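Quinone oxidoreductase 1 (Escherichia coli, PDB 1QOR) catalyses the NADPH-dependent one-electron reduction of quinones to semiquinones, working as a homodimer in the zinc-containing alcohol dehydrogenase family. Local coordinates at residues H147-G152 with I156-A161; K167-V172 with E199-I204; Q176-A181 with W187-Y192. One frame throughout, in Å; residues are numbered along the deposited sequence.

Contact 1. Residues H147-G152 with I156-A161; sequences HAAAGG and IACQWA. With NDP (NADPH dihydro-nicotinamide-adenine-dinucleotide phosphate), chain D.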
loop_
_atom_site.group_PDB
_atom_site.type_symbol
_atom_site.label_atom_id
_atom_site.label_comp_id
_atom_site.label_asym_id
_atom_site.label_seq_id
_atom_site.Cartn_x
_atom_site.Cartn_y
_atom_site.Cartn_z
ATOM N N HIS A 147 5.687 -1.461 -16.562
ATOM C CA HIS A 147 6.962 -2.089 -16.857
ATOM C C HIS A 147 6.911 -3.315 -17.701
ATOM O O HIS A 147 5.914 -4.008 -17.727
ATOM C CB HIS A 147 7.687 -2.404 -15.561
ATOM C CG HIS A 147 8.194 -1.185 -14.852
ATOM N ND1 HIS A 147 9.462 -0.682 -15.042
ATOM C CD2 HIS A 147 7.617 -0.391 -13.923
ATOM C CE1 HIS A 147 9.651 0.359 -14.250
ATOM N NE2 HIS A 147 8.544 0.555 -13.560
ATOM N N ALA A 148 8.004 -3.586 -18.397
ATOM C CA ALA A 148 8.113 -4.777 -19.244
ATOM C C ALA A 148 6.903 -4.860 -20.202
ATOM O O ALA A 148 6.178 -5.882 -20.274
ATOM C CB ALA A 148 8.238 -6.052 -18.322
ATOM N N ALA A 149 6.703 -3.771 -20.947
ATOM C CA ALA A 149 5.583 -3.609 -21.857
ATOM C C ALA A 149 5.524 -4.470 -23.128
ATOM O O ALA A 149 4.486 -4.532 -23.767
ATOM C CB ALA A 149 5.417 -2.144 -22.200
ATOM N N ALA A 150 6.596 -5.156 -23.483
ATOM C CA ALA A 150 6.553 -6.023 -24.663
ATOM C C ALA A 150 6.424 -7.515 -24.284
ATOM O O ALA A 150 6.583 -8.394 -25.159
ATOM C CB ALA A 150 7.806 -5.826 -25.499
ATOM N N GLY A 151 6.154 -7.795 -22.995
ATOM C CA GLY A 151 6.048 -9.175 -22.521
ATOM C C GLY A 151 4.670 -9.755 -22.656
ATOM O O GLY A 151 3.787 -9.122 -23.227
ATOM N N GLY A 152 4.466 -10.961 -22.114
ATOM C CA GLY A 152 3.168 -11.625 -22.208
ATOM C C GLY A 152 2.064 -10.753 -21.677
ATOM O O GLY A 152 1.099 -10.431 -22.382
ATOM N N ILE A 156 -0.554 -7.367 -23.797
ATOM C CA ILE A 156 -1.997 -7.334 -23.606
ATOM C C ILE A 156 -2.341 -6.007 -22.905
ATOM O O ILE A 156 -3.358 -5.360 -23.210
ATOM C CB ILE A 156 -2.506 -8.524 -22.750
ATOM C CG1 ILE A 156 -2.371 -9.826 -23.528
ATOM C CG2 ILE A 156 -3.952 -8.313 -22.338
ATOM C CD1 ILE A 156 -2.654 -11.102 -22.681
ATOM N N ALA A 157 -1.497 -5.599 -21.960
ATOM C CA ALA A 157 -1.748 -4.353 -21.245
ATOM C C ALA A 157 -1.740 -3.149 -22.234
ATOM O O ALA A 157 -2.564 -2.242 -22.134
ATOM C CB ALA A 157 -0.712 -4.163 -20.123
ATOM N N CYS A 158 -0.793 -3.129 -23.160
ATOM C CA CYS A 158 -0.734 -2.057 -24.164
ATOM C C CYS A 158 -2.079 -1.896 -24.958
ATOM O O CYS A 158 -2.625 -0.796 -25.065
ATOM C CB CYS A 158 0.399 -2.357 -25.132
ATOM S SG CYS A 158 2.023 -2.074 -24.465
ATOM N N GLN A 159 -2.635 -3.024 -25.418
ATOM C CA GLN A 159 -3.835 -3.067 -26.221
ATOM C C GLN A 159 -5.044 -2.738 -25.430
ATOM O O GLN A 159 -5.947 -2.047 -25.931
ATOM C CB GLN A 159 -3.950 -4.427 -26.887
ATOM C CG GLN A 159 -2.705 -4.772 -27.704
ATOM C CD GLN A 159 -2.791 -6.107 -28.418
ATOM O OE1 GLN A 159 -3.475 -6.227 -29.450
ATOM N NE2 GLN A 159 -2.081 -7.137 -27.880
ATOM N N TRP A 160 -5.096 -3.221 -24.181
ATOM C CA TRP A 160 -6.236 -2.905 -23.325
ATOM C C TRP A 160 -6.226 -1.406 -22.929
ATOM O O TRP A 160 -7.274 -0.746 -22.964
ATOM C CB TRP A 160 -6.277 -3.813 -22.086
ATOM C CG TRP A 160 -7.652 -3.985 -21.580
ATOM C CD1 TRP A 160 -8.635 -3.021 -21.495
ATOM C CD2 TRP A 160 -8.240 -5.207 -21.084
ATOM N NE1 TRP A 160 -9.798 -3.580 -20.970
ATOM C CE2 TRP A 160 -9.577 -4.912 -20.710
ATOM C CE3 TRP A 160 -7.767 -6.520 -20.929
ATOM C CZ2 TRP A 160 -10.444 -5.886 -20.189
ATOM C CZ3 TRP A 160 -8.624 -7.488 -20.418
ATOM C CH2 TRP A 160 -9.951 -7.165 -20.053
ATOM N N ALA A 161 -5.046 -0.873 -22.600
ATOM C CA ALA A 161 -4.921 0.541 -22.235
ATOM C C ALA A 161 -5.405 1.427 -23.412
ATOM O O ALA A 161 -6.174 2.382 -23.213
ATOM C CB ALA A 161 -3.517 0.858 -21.869
HETATM P PA NDP D . 7.074 -11.768 -19.615
HETATM O O1A NDP D . 6.733 -12.447 -20.892
HETATM O O2A NDP D . 6.634 -10.360 -19.422
HETATM O O5B NDP D . 8.583 -11.919 -19.295
HETATM C C5B NDP D . 9.233 -11.189 -18.288
HETATM C C4B NDP D . 9.827 -9.954 -18.896
HETATM O O4B NDP D . 10.193 -9.207 -17.744
HETATM C C3B NDP D . 11.123 -10.117 -19.702
HETATM O O3B NDP D . 10.802 -10.464 -21.075
HETATM C C2B NDP D . 11.853 -8.813 -19.417
HETATM O O2B NDP D . 11.519 -7.886 -20.442
HETATM C C1B NDP D . 11.310 -8.364 -17.990
HETATM N N9A NDP D . 12.479 -8.460 -17.102
HETATM C C8A NDP D . 13.117 -7.466 -16.483
HETATM N N7A NDP D . 14.163 -7.951 -15.803
HETATM C C5A NDP D . 14.135 -9.246 -16.028
HETATM C C6A NDP D . 15.060 -10.161 -15.543
HETATM N N6A NDP D . 16.086 -9.817 -14.776
HETATM N N1A NDP D . 14.862 -11.429 -15.908
HETATM C C2A NDP D . 13.826 -11.819 -16.703
HETATM N N3A NDP D . 12.947 -10.928 -17.167
HETATM C C4A NDP D . 13.100 -9.612 -16.837
HETATM O O3 NDP D . 6.298 -12.645 -18.539
HETATM P PN NDP D . 4.786 -12.880 -18.147
HETATM O O1N NDP D . 3.840 -12.113 -19.036
HETATM O O2N NDP D . 4.568 -14.363 -17.952
HETATM O O5D NDP D . 4.810 -12.184 -16.655
HETATM C C5D NDP D . 5.187 -10.840 -16.391
HETATM C C4D NDP D . 5.303 -10.593 -14.924
HETATM O O4D NDP D . 3.994 -10.588 -14.310
HETATM C C3D NDP D . 6.122 -11.647 -14.189
HETATM O O3D NDP D . 6.957 -11.022 -13.209
HETATM C C2D NDP D . 5.014 -12.501 -13.535
HETATM O O2D NDP D . 5.491 -13.207 -12.418
HETATM C C1D NDP D . 3.990 -11.482 -13.126
HETATM N N1N NDP D . 2.545 -11.830 -13.054
HETATM C C2N NDP D . 1.820 -11.472 -11.945
HETATM C C3N NDP D . 0.475 -11.796 -11.905
HETATM C C7N NDP D . -0.385 -11.390 -10.715
HETATM O O7N NDP D . -1.586 -11.632 -10.689
HETATM N N7N NDP D . 0.264 -10.767 -9.753
HETATM C C4N NDP D . -0.147 -12.459 -12.949
HETATM C C5N NDP D . 0.608 -12.813 -14.074
HETATM C C6N NDP D . 1.956 -12.499 -14.108
HETATM P P2B NDP D . 12.571 -6.671 -20.875
HETATM O O1X NDP D . 11.770 -5.787 -21.750
HETATM O O2X NDP D . 12.972 -6.026 -19.618
HETATM O O3X NDP D . 13.671 -7.394 -21.542
#

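Contact 2. Residues K167-V172 with E199-I204; sequences KLIGTV and ERLKEI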
loop_
_atom_site.group_PDB
_atom_site.type_symbol
_atom_site.label_atom_id
_atom_site.label_comp_id
_atom_site.label_asym_id
_atom_site.label_seq_id
_atom_site.Cartn_x
_atom_site.Cartn_y
_atom_site.Cartn_z
ATOM N N LYS A 167 -3.246 6.419 -21.624
ATOM C CA LYS A 167 -1.892 6.620 -22.089
ATOM C C LYS A 167 -0.797 5.867 -21.331
ATOM O O LYS A 167 -0.119 6.395 -20.453
ATOM C CB LYS A 167 -1.581 8.122 -22.174
ATOM C CG LYS A 167 -2.503 8.925 -23.133
ATOM C CD LYS A 167 -2.043 10.385 -23.124
ATOM C CE LYS A 167 -2.900 11.301 -23.986
ATOM N NZ LYS A 167 -3.124 10.718 -25.328
ATOM N N LEU A 168 -0.588 4.636 -21.742
ATOM C CA LEU A 168 0.409 3.814 -21.126
ATOM C C LEU A 168 1.803 4.248 -21.556
ATOM O O LEU A 168 2.064 4.418 -22.754
ATOM C CB LEU A 168 0.165 2.325 -21.506
ATOM C CG LEU A 168 1.084 1.201 -20.958
ATOM C CD1 LEU A 168 0.231 -0.037 -20.746
ATOM C CD2 LEU A 168 2.284 0.883 -21.838
ATOM N N ILE A 169 2.677 4.456 -20.576
ATOM C CA ILE A 169 4.072 4.768 -20.825
ATOM C C ILE A 169 4.746 3.427 -20.422
ATOM O O ILE A 169 4.682 3.027 -19.259
ATOM C CB ILE A 169 4.538 5.927 -19.902
ATOM C CG1 ILE A 169 3.725 7.198 -20.176
ATOM C CG2 ILE A 169 6.048 6.103 -19.956
ATOM C CD1 ILE A 169 3.810 8.228 -19.032
ATOM N N GLY A 170 5.319 2.690 -21.368
ATOM C CA GLY A 170 5.906 1.400 -21.036
ATOM C C GLY A 170 7.409 1.435 -20.952
ATOM O O GLY A 170 7.990 2.422 -21.401
ATOM N N THR A 171 8.020 0.444 -20.290
ATOM C CA THR A 171 9.473 0.344 -20.216
ATOM C C THR A 171 9.785 -0.986 -20.852
ATOM O O THR A 171 9.017 -1.928 -20.678
ATOM C CB THR A 171 10.031 0.295 -18.755
ATOM O OG1 THR A 171 9.477 -0.824 -18.062
ATOM C CG2 THR A 171 9.703 1.575 -18.003
ATOM N N VAL A 172 10.885 -1.081 -21.591
ATOM C CA VAL A 172 11.279 -2.327 -22.257
ATOM C C VAL A 172 12.781 -2.362 -22.233
ATOM O O VAL A 172 13.413 -1.334 -21.997
ATOM C CB VAL A 172 10.841 -2.395 -23.754
ATOM C CG1 VAL A 172 9.325 -2.422 -23.885
ATOM C CG2 VAL A 172 11.426 -1.205 -24.536
ATOM N N GLU A 199 14.106 10.546 -15.081
ATOM C CA GLU A 199 14.175 11.802 -15.808
ATOM C C GLU A 199 13.260 11.764 -17.059
ATOM O O GLU A 199 12.484 12.704 -17.278
ATOM C CB GLU A 199 15.621 12.140 -16.162
ATOM C CG GLU A 199 16.482 12.624 -14.957
ATOM C CD GLU A 199 15.749 13.609 -13.962
ATOM O OE1 GLU A 199 15.125 14.595 -14.423
ATOM O OE2 GLU A 199 15.803 13.396 -12.706
ATOM N N ARG A 200 13.289 10.682 -17.846
ATOM C CA ARG A 200 12.411 10.618 -19.030
ATOM C C ARG A 200 10.962 10.653 -18.598
ATOM O O ARG A 200 10.145 11.322 -19.229
ATOM C CB ARG A 200 12.647 9.357 -19.867
ATOM C CG ARG A 200 13.895 9.367 -20.740
ATOM C CD ARG A 200 13.702 10.265 -21.972
ATOM N NE ARG A 200 12.832 9.683 -23.002
ATOM C CZ ARG A 200 11.865 10.356 -23.633
ATOM N NH1 ARG A 200 11.616 11.647 -23.352
ATOM N NH2 ARG A 200 11.147 9.742 -24.562
ATOM N N LEU A 201 10.617 9.963 -17.509
ATOM C CA LEU A 201 9.235 9.977 -17.063
ATOM C C LEU A 201 8.781 11.372 -16.648
ATOM O O LEU A 201 7.631 11.773 -16.910
ATOM C CB LEU A 201 8.951 8.925 -15.963
ATOM C CG LEU A 201 7.458 9.172 -15.624
ATOM C CD1 LEU A 201 6.591 8.061 -16.078
ATOM C CD2 LEU A 201 7.168 9.688 -14.198
ATOM N N LYS A 202 9.652 12.125 -15.995
ATOM C CA LYS A 202 9.296 13.501 -15.609
ATOM C C LYS A 202 9.131 14.391 -16.860
ATOM O O LYS A 202 8.227 15.231 -16.939
ATOM C CB LYS A 202 10.356 14.109 -14.693
ATOM C CG LYS A 202 10.290 13.564 -13.292
ATOM C CD LYS A 202 11.277 14.242 -12.376
ATOM C CE LYS A 202 12.682 14.090 -12.887
ATOM N NZ LYS A 202 13.645 14.869 -12.014
ATOM N N GLU A 203 10.012 14.181 -17.834
ATOM C CA GLU A 203 9.980 14.913 -19.086
ATOM C C GLU A 203 8.654 14.629 -19.815
ATOM O O GLU A 203 7.887 15.557 -20.072
ATOM C CB GLU A 203 11.187 14.484 -19.919
ATOM C CG GLU A 203 11.322 15.183 -21.224
ATOM C CD GLU A 203 12.677 14.961 -21.860
ATOM O OE1 GLU A 203 13.221 13.851 -21.672
ATOM O OE2 GLU A 203 13.187 15.895 -22.557
ATOM N N ILE A 204 8.336 13.342 -20.007
ATOM C CA ILE A 204 7.116 12.899 -20.703
ATOM C C ILE A 204 5.826 13.415 -20.062
ATOM O O ILE A 204 4.832 13.726 -20.769
ATOM C CB ILE A 204 7.058 11.326 -20.810
ATOM C CG1 ILE A 204 8.114 10.790 -21.777
ATOM C CG2 ILE A 204 5.721 10.850 -21.310
ATOM C CD1 ILE A 204 8.334 9.274 -21.669
#

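Contact 3. Residues Q176-A181 with W187-Y192; sequences QKAQSA and WQVINY. With NDP (NADPH dihydro-nicotinamide-adenine-dinucleotide phosphate), chain D.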
loop_
_atom_site.group_PDB
_atom_site.type_symbol
_atom_site.label_atom_id
_atom_site.label_comp_id
_atom_site.label_asym_id
_atom_site.label_seq_id
_atom_site.Cartn_x
_atom_site.Cartn_y
_atom_site.Cartn_z
ATOM N N GLN A 176 13.875 -3.135 -30.321
ATOM C CA GLN A 176 12.806 -3.884 -31.019
ATOM C C GLN A 176 11.565 -4.100 -30.126
ATOM O O GLN A 176 10.431 -4.207 -30.622
ATOM C CB GLN A 176 13.322 -5.256 -31.487
ATOM N N LYS A 177 11.786 -4.267 -28.818
ATOM C CA LYS A 177 10.651 -4.443 -27.915
ATOM C C LYS A 177 9.911 -3.129 -27.879
ATOM O O LYS A 177 8.672 -3.095 -27.913
ATOM C CB LYS A 177 11.118 -4.846 -26.514
ATOM C CG LYS A 177 11.498 -6.295 -26.458
ATOM C CD LYS A 177 12.037 -6.696 -25.106
ATOM C CE LYS A 177 11.864 -8.194 -24.931
ATOM N NZ LYS A 177 12.384 -8.673 -23.648
ATOM N N ALA A 178 10.665 -2.037 -27.882
ATOM C CA ALA A 178 10.050 -0.711 -27.863
ATOM C C ALA A 178 9.083 -0.577 -29.065
ATOM O O ALA A 178 7.922 -0.150 -28.915
ATOM C CB ALA A 178 11.099 0.350 -27.892
ATOM N N GLN A 179 9.518 -1.037 -30.237
ATOM C CA GLN A 179 8.657 -0.947 -31.405
ATOM C C GLN A 179 7.404 -1.809 -31.305
ATOM O O GLN A 179 6.318 -1.406 -31.740
ATOM C CB GLN A 179 9.455 -1.284 -32.664
ATOM C CG GLN A 179 10.479 -0.204 -32.997
ATOM C CD GLN A 179 9.844 1.200 -33.148
ATOM O OE1 GLN A 179 8.767 1.364 -33.769
ATOM N NE2 GLN A 179 10.497 2.208 -32.563
ATOM N N SER A 180 7.543 -3.022 -30.777
ATOM C CA SER A 180 6.382 -3.898 -30.652
ATOM C C SER A 180 5.368 -3.269 -29.715
ATOM O O SER A 180 4.162 -3.270 -30.005
ATOM C CB SER A 180 6.811 -5.250 -30.123
ATOM O OG SER A 180 7.855 -5.739 -30.937
ATOM N N ALA A 181 5.857 -2.696 -28.611
ATOM C CA ALA A 181 4.987 -2.045 -27.614
ATOM C C ALA A 181 4.215 -0.855 -28.228
ATOM O O ALA A 181 2.990 -0.707 -28.024
ATOM C CB ALA A 181 5.828 -1.580 -26.421
ATOM N N TRP A 187 1.615 4.496 -25.522
ATOM C CA TRP A 187 1.690 5.886 -25.917
ATOM C C TRP A 187 3.140 6.290 -26.114
ATOM O O TRP A 187 3.485 6.843 -27.143
ATOM C CB TRP A 187 1.016 6.739 -24.882
ATOM C CG TRP A 187 0.994 8.209 -25.196
ATOM C CD1 TRP A 187 0.370 8.825 -26.249
ATOM C CD2 TRP A 187 1.523 9.253 -24.378
ATOM N NE1 TRP A 187 0.457 10.186 -26.116
ATOM C CE2 TRP A 187 1.161 10.478 -24.980
ATOM C CE3 TRP A 187 2.261 9.269 -23.190
ATOM C CZ2 TRP A 187 1.508 11.709 -24.434
ATOM C CZ3 TRP A 187 2.610 10.500 -22.641
ATOM C CH2 TRP A 187 2.232 11.704 -23.262
ATOM N N GLN A 188 3.985 5.995 -25.143
ATOM C CA GLN A 188 5.417 6.273 -25.216
ATOM C C GLN A 188 6.099 5.098 -24.517
ATOM O O GLN A 188 5.453 4.391 -23.723
ATOM C CB GLN A 188 5.773 7.611 -24.546
ATOM C CG GLN A 188 5.253 8.844 -25.348
ATOM C CD GLN A 188 5.861 10.169 -24.897
ATOM O OE1 GLN A 188 7.068 10.368 -24.988
ATOM N NE2 GLN A 188 5.009 11.090 -24.438
ATOM N N VAL A 189 7.378 4.883 -24.821
ATOM C CA VAL A 189 8.145 3.771 -24.269
ATOM C C VAL A 189 9.524 4.267 -23.889
ATOM O O VAL A 189 10.156 5.001 -24.650
ATOM C CB VAL A 189 8.321 2.637 -25.345
ATOM C CG1 VAL A 189 9.353 1.599 -24.899
ATOM C CG2 VAL A 189 6.957 1.965 -25.666
ATOM N N ILE A 190 10.003 3.846 -22.724
ATOM C CA ILE A 190 11.324 4.226 -22.234
ATOM C C ILE A 190 12.092 2.936 -22.190
ATOM O O ILE A 190 11.582 1.940 -21.710
ATOM C CB ILE A 190 11.256 4.780 -20.773
ATOM C CG1 ILE A 190 10.371 6.028 -20.710
ATOM C CG2 ILE A 190 12.649 5.092 -20.236
ATOM C CD1 ILE A 190 9.953 6.395 -19.309
ATOM N N ASN A 191 13.305 2.920 -22.705
ATOM C CA ASN A 191 14.097 1.703 -22.654
ATOM C C ASN A 191 14.841 1.852 -21.341
ATOM O O ASN A 191 15.760 2.678 -21.256
ATOM C CB ASN A 191 15.073 1.677 -23.830
ATOM C CG ASN A 191 16.106 0.570 -23.728
ATOM O OD1 ASN A 191 16.526 0.166 -22.640
ATOM N ND2 ASN A 191 16.571 0.115 -24.877
ATOM N N TYR A 192 14.437 1.100 -20.316
ATOM C CA TYR A 192 15.073 1.209 -19.000
ATOM C C TYR A 192 16.476 0.628 -18.847
ATOM O O TYR A 192 17.041 0.673 -17.762
ATOM C CB TYR A 192 14.161 0.749 -17.855
ATOM C CG TYR A 192 13.648 -0.685 -17.893
ATOM C CD1 TYR A 192 14.131 -1.626 -18.813
ATOM C CD2 TYR A 192 12.637 -1.094 -17.006
ATOM C CE1 TYR A 192 13.613 -2.919 -18.851
ATOM C CE2 TYR A 192 12.124 -2.382 -17.034
ATOM C CZ TYR A 192 12.607 -3.286 -17.965
ATOM O OH TYR A 192 12.001 -4.527 -18.060
HETATM P PA NDP D . 7.074 -11.768 -19.615
HETATM O O1A NDP D . 6.733 -12.447 -20.892
HETATM O O2A NDP D . 6.634 -10.360 -19.422
HETATM O O5B NDP D . 8.583 -11.919 -19.295
HETATM C C5B NDP D . 9.233 -11.189 -18.288
HETATM C C4B NDP D . 9.827 -9.954 -18.896
HETATM O O4B NDP D . 10.193 -9.207 -17.744
HETATM C C3B NDP D . 11.123 -10.117 -19.702
HETATM O O3B NDP D . 10.802 -10.464 -21.075
HETATM C C2B NDP D . 11.853 -8.813 -19.417
HETATM O O2B NDP D . 11.519 -7.886 -20.442
HETATM C C1B NDP D . 11.310 -8.364 -17.990
HETATM N N9A NDP D . 12.479 -8.460 -17.102
HETATM C C8A NDP D . 13.117 -7.466 -16.483
HETATM N N7A NDP D . 14.163 -7.951 -15.803
HETATM C C5A NDP D . 14.135 -9.246 -16.028
HETATM C C6A NDP D . 15.060 -10.161 -15.543
HETATM N N6A NDP D . 16.086 -9.817 -14.776
HETATM N N1A NDP D . 14.862 -11.429 -15.908
HETATM C C2A NDP D . 13.826 -11.819 -16.703
HETATM N N3A NDP D . 12.947 -10.928 -17.167
HETATM C C4A NDP D . 13.100 -9.612 -16.837
HETATM O O3 NDP D . 6.298 -12.645 -18.539
HETATM P PN NDP D . 4.786 -12.880 -18.147
HETATM O O1N NDP D . 3.840 -12.113 -19.036
HETATM O O2N NDP D . 4.568 -14.363 -17.952
HETATM O O5D NDP D . 4.810 -12.184 -16.655
HETATM C C5D NDP D . 5.187 -10.840 -16.391
HETATM C C4D NDP D . 5.303 -10.593 -14.924
HETATM O O4D NDP D . 3.994 -10.588 -14.310
HETATM C C3D NDP D . 6.122 -11.647 -14.189
HETATM O O3D NDP D . 6.957 -11.022 -13.209
HETATM C C2D NDP D . 5.014 -12.501 -13.535
HETATM O O2D NDP D . 5.491 -13.207 -12.418
HETATM C C1D NDP D . 3.990 -11.482 -13.126
HETATM N N1N NDP D . 2.545 -11.830 -13.054
HETATM C C2N NDP D . 1.820 -11.472 -11.945
HETATM C C3N NDP D . 0.475 -11.796 -11.905
HETATM C C7N NDP D . -0.385 -11.390 -10.715
HETATM O O7N NDP D . -1.586 -11.632 -10.689
HETATM N N7N NDP D . 0.264 -10.767 -9.753
HETATM C C4N NDP D . -0.147 -12.459 -12.949
HETATM C C5N NDP D . 0.608 -12.813 -14.074
HETATM C C6N NDP D . 1.956 -12.499 -14.108
HETATM P P2B NDP D . 12.571 -6.671 -20.875
HETATM O O1X NDP D . 11.770 -5.787 -21.750
HETATM O O2X NDP D . 12.972 -6.026 -19.618
HETATM O O3X NDP D . 13.671 -7.394 -21.542
#

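Contact 1. Residues H147-G152 with I156-A161
Cys158 places SG beside its own backbone N and anti to the carbonyl carbon (chi1 -74°), which points the sulfur out from helix 152-164 to meet Ala149 in the preceding loop. Ile156, two residues earlier, likewise sets CG1 beside its backbone N, and with CD1 extended beyond it (chi2 171°) the branch lies alongside the carbonyl of Gly152. Two small touches result. The sulfur comes within 3.5 Å of Ala149 O and also lies against the methyl of that residue, with SG and Ala149 CB 4.1 Å apart. At Gly152 the contact is made by the carbonyl oxygen, which has Ile156 CG1 at 3.7 Å and the CD1 methyl scarcely farther away. All four residues are buried. Beyond the contact, Ile156 packs on helix 115-135, while Cys158 also reaches Leu168 of strand 167-172. The loop bends through a type I turn from Ala148 to Gly151, and its other flank faces NADPH. Gly152 N donates an almost straight hydrogen bond of 3.0 Å to the pyrophosphate oxygen O1A (N-H...O angle 173°), and Val153 N binds the cofactor as well. Both glycines are matched to this closeness: a CB on Gly151 would fall about 2.0 Å from cofactor O2A, and one on Gly152 would collide with O1N. Ala148 CB rests beside the ribose, 3.8 Å from O4B. With the helix N-terminus directed at the diphosphate, its dipole and backbone N-H groups probably help to offset the negative charge. A tight, glycine-rich turn between the first strand of the parallel sheet and the helix that follows it, seated under a pyrophosphate, is the hallmark of the dinucleotide-binding Rossmann fold.

Contact 2. Residues K167-V172 with E199-I204
Lys202 NZ, on the helix whose Leu201 and Ile204 meet Ile169, is gripped by both carboxylate oxygens of Glu199: the bond to Glu199 OE2 is 2.7 Å long and arrives on the syn side, and the one to OE1 is weak. This salt bridge spans i to i+3 along helix 197-204. A second one, also i to i+3, joins Arg200 NH1 to Glu203 OE1 at 3.2 Å. Here the oxygen lies nearly in the guanidinium plane, whereas the arginine approaches from above the carboxylate plane, 65° out of it. The guanidinium has a further salt bridge from NE to Glu195, and Ile204 CD1 lies over one of its faces, offset toward the rim, so the group is held in several directions.

The junction with strand 167-172 itself is purely apolar and rests on a single residue of the strand. Ile169 directs its side chain at the helix, and its CD1 methyl touches two partners, 4.0 Å from Ile204 CG2 and 4.1 Å from Leu201 CD1. The Ile169 and Leu201 side chains cross at about a right angle, while Ile169 and Ile204 run past each other in opposite directions. In Ile204, CG1 sits beside the backbone N (chi1 -70°), which puts CG2 anti to it and toward Ile169, and leaves the CG1 arm, with CD1 at its end, to reach the arginine. In the Rossmann fold of the NADPH-binding domain this is the packing of a helix on an inner strand of the parallel sheet: strand 167-172 runs between 143-146 and 188-191. Ile190 and Leu145 of those neighbouring strands flank Ile169. On the helix, Leu201 also touches Cys228, and Ile204 packs on Trp187 and Gln188.

Contact 3. Residues Q176-A181 with W187-Y192
Val189 contributes the largest share of the surface buried here, and its two methyls are divided between two alanines of helix 175-184. CG1, anti to the backbone N (chi1 168°), lies 3.7 Å from Ala178 CB. CG2 turns to the next turn of the helix and meets Ala181 CB at 3.8 Å, passing near the carbonyl oxygen of Ala178 on the way. Both alanines point toward the strand and Val189 toward the helix, and the small alanines let the helix come close: the CA atoms of Ala178 and Val189 are 6.1 Å apart. Val172 of the adjoining strand also touches both Val189 and Ala178. This is the helix-on-strand face of a beta-alpha-beta unit, strand 167-172, helix 175-184 and strand 188-191, in the Rossmann domain; Ile190, pointing away from the helix, packs instead on helix 197-204.

The ends of the two elements nearest the cofactor bind the 2'-phosphate of NADPH, the group that distinguishes it from NADH. From the helix, the Lys177 chain extends beyond CG along the phosphate, so that NZ reaches O3X at 2.8 Å and makes a weak bond to the ester oxygen O2B. The same ammonium also bonds to the backbone oxygen of Arg317. From beyond the strand, Tyr192 brings its hydroxyl to O2X, which sits in the ring plane at the edge; the modelled OH to O2X distance of 2.4 Å is very short, and its exact value is doubtful. A methionine in place of Lys177 would probably leave O3X without this ammonium partner and the Arg317 carbonyl without this donor. Ala150 of the pyrophosphate loop packs against the lysine.

The three contacts follow one another through the NADPH-binding Rossmann domain, on the same side of the chain's centre. Contact 1 closes before the other two begin, and contact 3 falls within the chain between the two halves of contact 2. Their centres lie about 10 Å apart, except for contacts 1 and 2, at about 14 Å. Strands 167-172 and 188-191, which supply contacts 2 and 3, are neighbours in the six-stranded parallel sheet, joined by a probable hydrogen bond from Ile190 N to Gly170 O (2.8 Å). Contacts 1 and 3 share the cofactor, one at the pyrophosphate and the other at the 2'-phosphate, whereas contact 2 packs farther out.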